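Local coordinates for protein glucanase (Klebsiella pneumoniae, PDB 5GY3) that probably catalyses the endohydrolysis of beta-1,4-glucosidic linkages in cellulose, lichenin and cereal beta-D-glucans, as a family 8 glycoside hydrolase, at residues E30-A35 / Q53-T58; A47-W52 / K106-A111. One frame throughout, in Å; residues are numbered along the deposited sequence.

Overall arrangement
Both interactions use helix 45-59. Interaction 1 joins it to helix 29-41, the helix before it in the chain. Interaction 2 joins its earlier turns to helix 106-123. The two contacts lie about 10 Å apart, centre to centre, on the same side of the chain's centre, and Leu51 packs against Gln32 and Ala35 between them. Interaction 1 is buried, with its centre about 14 Å from the centre of the chain. One glutamine side chain makes it, meeting a threonine hydroxyl and an indole ring. Interaction 2 lies farther out, at about 19 Å, and is partly buried. Its chemistry is mainly aromatic, together with a short tyrosine-aspartate hydrogen bond.

Interaction 1. Residues E30-A35 / Q53-T58; sequences EGQGFA and QWTDST
Gln32 starts with CG beside its backbone N and anti to the carbonyl carbon (chi1 -58°), then bends at chi2 (-53°). The folded chain carries the amide to Thr55 and Trp54. The contact pairs two consecutive helices, 29-41 and 45-59, of the (alpha/alpha)6 barrel known for family 8 glycoside hydrolases. NE2 of Gln32 donates to OG1 of Thr55 over 3.3 Å. The bond is long but fairly straight (152°), and OG1 lies near the amide plane. That hydroxyl also bonds Leu51 O, one turn earlier in its own helix. The amide has two further partners: NE2 also donates to Gly16 O, and OE1 accepts from Ile18 N. These bonds fix the amide's rotation and tie the loop after helix 2-11, at Gly16 and Ile18, to the helix pair. The six-membered part of the Trp54 indole meets the same amide, and the two side chains cross at about a right angle. NE2 of Gln32 is 3.5 Å from CE3 of Trp54, and CD of Gln32 is 3.7 Å from CZ3 of Trp54. The approach is oblique. Tyr71 meets the indole edge-to-face. Thr58 OG1 donates to Trp54 O over 2.8 Å and sits above one face of the indole, toward its rim.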
loop_
_atom_site.group_PDB
_atom_site.type_symbol
_atom_site.label_atom_id
_atom_site.label_comp_id
_atom_site.label_asym_id
_atom_site.label_seq_id
_atom_site.Cartn_x
_atom_site.Cartn_y
_atom_site.Cartn_z
ATOM N N GLU A 30 -6.159 -1.881 4.400
ATOM C CA GLU A 30 -5.429 -0.745 3.847
ATOM C C GLU A 30 -5.824 0.548 4.556
ATOM O O GLU A 30 -4.964 1.335 4.961
ATOM C CB GLU A 30 -5.687 -0.626 2.339
ATOM C CG GLU A 30 -5.257 0.713 1.774
ATOM C CD GLU A 30 -5.809 0.988 0.387
ATOM O OE1 GLU A 30 -5.486 0.213 -0.536
ATOM O OE2 GLU A 30 -6.567 1.975 0.229
ATOM N N GLY A 31 -7.131 0.779 4.712
ATOM C CA GLY A 31 -7.582 2.011 5.343
ATOM C C GLY A 31 -7.192 2.104 6.808
ATOM O O GLY A 31 -6.737 3.156 7.271
ATOM N N GLN A 32 -7.377 1.016 7.559
ATOM C CA GLN A 32 -6.941 1.009 8.956
ATOM C C GLN A 32 -5.436 1.223 9.058
ATOM O O GLN A 32 -4.970 2.015 9.883
ATOM C CB GLN A 32 -7.332 -0.300 9.640
ATOM C CG GLN A 32 -8.815 -0.619 9.618
ATOM C CD GLN A 32 -9.679 0.517 10.145
ATOM O OE1 GLN A 32 -10.448 1.116 9.393
ATOM N NE2 GLN A 32 -9.564 0.814 11.445
ATOM N N GLY A 33 -4.657 0.525 8.222
ATOM C CA GLY A 33 -3.208 0.651 8.292
ATOM C C GLY A 33 -2.711 2.027 7.893
ATOM O O GLY A 33 -1.825 2.589 8.548
ATOM N N PHE A 34 -3.247 2.579 6.795
ATOM C CA PHE A 34 -2.934 3.957 6.420
ATOM C C PHE A 34 -3.208 4.904 7.578
ATOM O O PHE A 34 -2.375 5.747 7.922
ATOM C CB PHE A 34 -3.775 4.412 5.222
ATOM C CG PHE A 34 -3.273 3.956 3.887
ATOM C CD1 PHE A 34 -2.030 3.377 3.740
ATOM C CD2 PHE A 34 -4.066 4.131 2.763
ATOM C CE1 PHE A 34 -1.580 2.973 2.482
ATOM C CE2 PHE A 34 -3.623 3.727 1.504
ATOM C CZ PHE A 34 -2.379 3.142 1.371
ATOM N N ALA A 35 -4.401 4.802 8.160
ATOM C CA ALA A 35 -4.773 5.734 9.216
ATOM C C ALA A 35 -3.914 5.532 10.456
ATOM O O ALA A 35 -3.557 6.503 11.132
ATOM C CB ALA A 35 -6.248 5.572 9.560
ATOM N N GLN A 53 -7.529 -0.885 18.085
ATOM C CA GLN A 53 -8.480 -1.686 18.849
ATOM C C GLN A 53 -9.609 -2.206 17.966
ATOM O O GLN A 53 -10.004 -3.370 18.077
ATOM C CB GLN A 53 -9.040 -0.860 20.011
ATOM C CG GLN A 53 -10.272 -1.454 20.699
ATOM C CD GLN A 53 -10.863 -0.502 21.744
ATOM O OE1 GLN A 53 -10.714 0.721 21.642
ATOM N NE2 GLN A 53 -11.532 -1.061 22.751
ATOM N N TRP A 54 -10.145 -1.365 17.080
ATOM C CA TRP A 54 -11.207 -1.854 16.208
ATOM C C TRP A 54 -10.665 -2.890 15.227
ATOM O O TRP A 54 -11.280 -3.942 15.020
ATOM C CB TRP A 54 -11.879 -0.705 15.455
ATOM C CG TRP A 54 -12.974 -1.232 14.577
ATOM C CD1 TRP A 54 -14.282 -1.442 14.926
ATOM C CD2 TRP A 54 -12.846 -1.673 13.218
ATOM N NE1 TRP A 54 -14.977 -1.972 13.859
ATOM C CE2 TRP A 54 -14.118 -2.127 12.802
ATOM C CE3 TRP A 54 -11.781 -1.722 12.310
ATOM C CZ2 TRP A 54 -14.352 -2.620 11.514
ATOM C CZ3 TRP A 54 -12.016 -2.206 11.034
ATOM C CH2 TRP A 54 -13.292 -2.649 10.648
ATOM N N THR A 55 -9.500 -2.614 14.639
ATOM C CA THR A 55 -8.905 -3.540 13.679
ATOM C C THR A 55 -8.671 -4.904 14.306
ATOM O O THR A 55 -9.039 -5.941 13.739
ATOM C CB THR A 55 -7.587 -2.965 13.170
ATOM O OG1 THR A 55 -7.821 -1.657 12.643
ATOM C CG2 THR A 55 -6.972 -3.870 12.096
ATOM N N ASP A 56 -8.041 -4.922 15.479
ATOM C CA ASP A 56 -7.696 -6.181 16.116
ATOM C C ASP A 56 -8.951 -6.931 16.546
ATOM O O ASP A 56 -9.122 -8.110 16.217
ATOM C CB ASP A 56 -6.762 -5.920 17.297
ATOM C CG ASP A 56 -6.222 -7.193 17.911
ATOM O OD1 ASP A 56 -6.022 -8.175 17.174
ATOM O OD2 ASP A 56 -5.991 -7.207 19.138
ATOM N N SER A 57 -9.870 -6.249 17.238
ATOM C CA SER A 57 -11.041 -6.957 17.744
ATOM C C SER A 57 -11.974 -7.400 16.620
ATOM O O SER A 57 -12.618 -8.447 16.736
ATOM C CB SER A 57 -11.792 -6.090 18.758
ATOM O OG SER A 57 -12.241 -4.897 18.155
ATOM N N THR A 58 -12.056 -6.639 15.522
ATOM C CA THR A 58 -13.032 -6.956 14.483
ATOM C C THR A 58 -12.468 -7.837 13.376
ATOM O O THR A 58 -13.148 -8.765 12.920
ATOM C CB THR A 58 -13.579 -5.670 13.854
ATOM O OG1 THR A 58 -13.975 -4.765 14.891
ATOM C CG2 THR A 58 -14.784 -5.980 12.942
#

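Interaction 2. Residues A47-W52 / K106-A111; sequences AFDKLW and KRYAIA
Tyr108 OH is gripped by two groups. It donates to OD1 of Asp49 over a short 2.5 Å, and it bonds NE of Arg45. OD1 accepts through its syn lone pair and lies at the edge of the tyrosine ring, near its plane. The carboxylate is turned only 28° from that plane. A weak, long ion pair from Asp49 OD2 to the same Arg45 adds positive charge nearby. This charge would probably help keep the carboxylate ionised. The Asp49 CG lies beside its own backbone N (chi1 -76°), which brings the carboxylate over to the tyrosine.

Phe48 lies next to this bond and sends its edge toward the face of Tyr108. The stack is T-shaped, with centroids 5.2 Å apart and planes at 83°. The closest approach is from CE1 of Phe48 to CE1 of Tyr108, 3.6 Å. Trp103 gives Phe48 a second edge-to-face partner.

The segment axes come no nearer than 13.7 Å, and the two segments run in roughly the same direction. At that distance long side chains, mostly aromatic, make the contact. Such an arrangement is consistent with neighbouring outer helices of an (alpha/alpha)6 barrel. Helix 86-103 packs close to both partners: its Leu96 and Ala99 touch Phe48, and its Gln100 touches Ala109.

One turn after Phe48, Trp52 brings its benzo ring toward Ala111. CZ2 of Trp52 is 4.2 Å from CB of Ala111, an apolar contact with an oblique approach. Ile92 of helix 86-103 also touches the Trp52 side chain, and Arg60 meets it from a loop.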
loop_
_atom_site.group_PDB
_atom_site.type_symbol
_atom_site.label_atom_id
_atom_site.label_comp_id
_atom_site.label_asym_id
_atom_site.label_seq_id
_atom_site.Cartn_x
_atom_site.Cartn_y
_atom_site.Cartn_z
ATOM N N ALA A 47 -6.296 8.308 18.862
ATOM C CA ALA A 47 -6.815 7.835 17.581
ATOM C C ALA A 47 -6.149 6.531 17.174
ATOM O O ALA A 47 -6.821 5.604 16.706
ATOM C CB ALA A 47 -6.608 8.895 16.497
ATOM N N PHE A 48 -4.824 6.441 17.345
ATOM C CA PHE A 48 -4.126 5.198 17.025
ATOM C C PHE A 48 -4.718 4.020 17.791
ATOM O O PHE A 48 -4.980 2.959 17.214
ATOM C CB PHE A 48 -2.632 5.325 17.321
ATOM C CG PHE A 48 -1.850 4.095 16.936
ATOM C CD1 PHE A 48 -1.746 3.022 17.803
ATOM C CD2 PHE A 48 -1.239 4.008 15.696
ATOM C CE1 PHE A 48 -1.059 1.873 17.444
ATOM C CE2 PHE A 48 -0.548 2.863 15.333
ATOM C CZ PHE A 48 -0.462 1.797 16.210
ATOM N N ASP A 49 -4.915 4.179 19.104
ATOM C CA ASP A 49 -5.431 3.067 19.896
ATOM C C ASP A 49 -6.860 2.707 19.491
ATOM O O ASP A 49 -7.226 1.525 19.504
ATOM C CB ASP A 49 -5.339 3.395 21.393
ATOM C CG ASP A 49 -3.910 3.271 21.946
ATOM O OD1 ASP A 49 -3.086 2.541 21.358
ATOM O OD2 ASP A 49 -3.607 3.890 22.989
ATOM N N LYS A 50 -7.675 3.704 19.117
ATOM C CA LYS A 50 -9.025 3.420 18.627
ATOM C C LYS A 50 -8.974 2.644 17.316
ATOM O O LYS A 50 -9.693 1.653 17.134
ATOM C CB LYS A 50 -9.812 4.720 18.423
ATOM C CG LYS A 50 -10.451 5.345 19.668
ATOM C CD LYS A 50 -10.946 6.791 19.378
ATOM C CE LYS A 50 -9.892 7.841 19.777
ATOM N NZ LYS A 50 -9.859 9.130 18.983
ATOM N N LEU A 51 -8.136 3.103 16.379
ATOM C CA LEU A 51 -8.013 2.440 15.084
ATOM C C LEU A 51 -7.532 1.010 15.253
ATOM O O LEU A 51 -8.077 0.077 14.647
ATOM C CB LEU A 51 -7.047 3.214 14.188
ATOM C CG LEU A 51 -7.445 4.621 13.765
ATOM C CD1 LEU A 51 -6.232 5.411 13.269
ATOM C CD2 LEU A 51 -8.514 4.540 12.684
ATOM N N TRP A 52 -6.508 0.824 16.086
ATOM C CA TRP A 52 -5.926 -0.501 16.281
ATOM C C TRP A 52 -6.876 -1.414 17.048
ATOM O O TRP A 52 -7.037 -2.590 16.696
ATOM C CB TRP A 52 -4.576 -0.365 16.997
ATOM C CG TRP A 52 -3.973 -1.659 17.462
ATOM C CD1 TRP A 52 -3.459 -1.925 18.706
ATOM C CD2 TRP A 52 -3.812 -2.863 16.696
ATOM N NE1 TRP A 52 -2.997 -3.222 18.759
ATOM C CE2 TRP A 52 -3.206 -3.818 17.540
ATOM C CE3 TRP A 52 -4.133 -3.231 15.383
ATOM C CZ2 TRP A 52 -2.908 -5.114 17.111
ATOM C CZ3 TRP A 52 -3.841 -4.517 14.958
ATOM C CH2 TRP A 52 -3.238 -5.445 15.820
ATOM N N LYS A 106 6.713 -1.008 24.284
ATOM C CA LYS A 106 7.081 -2.256 23.616
ATOM C C LYS A 106 5.879 -3.106 23.225
ATOM O O LYS A 106 6.019 -3.979 22.359
ATOM C CB LYS A 106 8.003 -3.082 24.513
ATOM C CG LYS A 106 7.301 -3.652 25.748
ATOM C CD LYS A 106 8.254 -4.509 26.579
ATOM C CE LYS A 106 7.629 -4.869 27.920
ATOM N NZ LYS A 106 6.223 -5.357 27.756
ATOM N N ARG A 107 4.713 -2.885 23.834
ATOM C CA ARG A 107 3.541 -3.688 23.488
ATOM C C ARG A 107 3.155 -3.516 22.018
ATOM O O ARG A 107 2.727 -4.483 21.370
ATOM C CB ARG A 107 2.383 -3.335 24.425
ATOM C CG ARG A 107 2.676 -3.737 25.889
ATOM C CD ARG A 107 1.631 -3.221 26.886
ATOM N NE ARG A 107 1.525 -1.762 26.882
ATOM C CZ ARG A 107 0.602 -1.074 27.548
ATOM N NH1 ARG A 107 -0.301 -1.708 28.289
ATOM N NH2 ARG A 107 0.576 0.251 27.471
ATOM N N TYR A 108 3.343 -2.319 21.460
ATOM C CA TYR A 108 3.069 -2.138 20.035
ATOM C C TYR A 108 4.032 -2.950 19.176
ATOM O O TYR A 108 3.641 -3.492 18.134
ATOM C CB TYR A 108 3.167 -0.667 19.646
ATOM C CG TYR A 108 2.144 0.242 20.288
ATOM C CD1 TYR A 108 0.786 -0.002 20.155
ATOM C CD2 TYR A 108 2.546 1.365 21.001
ATOM C CE1 TYR A 108 -0.157 0.846 20.727
ATOM C CE2 TYR A 108 1.613 2.221 21.575
ATOM C CZ TYR A 108 0.266 1.959 21.438
ATOM O OH TYR A 108 -0.667 2.809 22.006
ATOM N N ALA A 109 5.296 -3.027 19.584
ATOM C CA ALA A 109 6.276 -3.789 18.818
ATOM C C ALA A 109 6.047 -5.288 18.955
ATOM O O ALA A 109 6.264 -6.037 17.996
ATOM C CB ALA A 109 7.689 -3.419 19.264
ATOM N N ILE A 110 5.603 -5.743 20.131
ATOM C CA ILE A 110 5.282 -7.160 20.292
ATOM C C ILE A 110 4.114 -7.542 19.394
ATOM O O ILE A 110 4.109 -8.624 18.796
ATOM C CB ILE A 110 5.011 -7.484 21.775
ATOM C CG1 ILE A 110 6.335 -7.440 22.543
ATOM C CG2 ILE A 110 4.306 -8.840 21.921
ATOM C CD1 ILE A 110 6.190 -7.432 24.060
ATOM N N ALA A 111 3.137 -6.640 19.239
ATOM C CA ALA A 111 2.040 -6.896 18.310
ATOM C C ALA A 111 2.539 -6.943 16.870
ATOM O O ALA A 111 2.146 -7.825 16.094
ATOM C CB ALA A 111 0.955 -5.827 18.464
#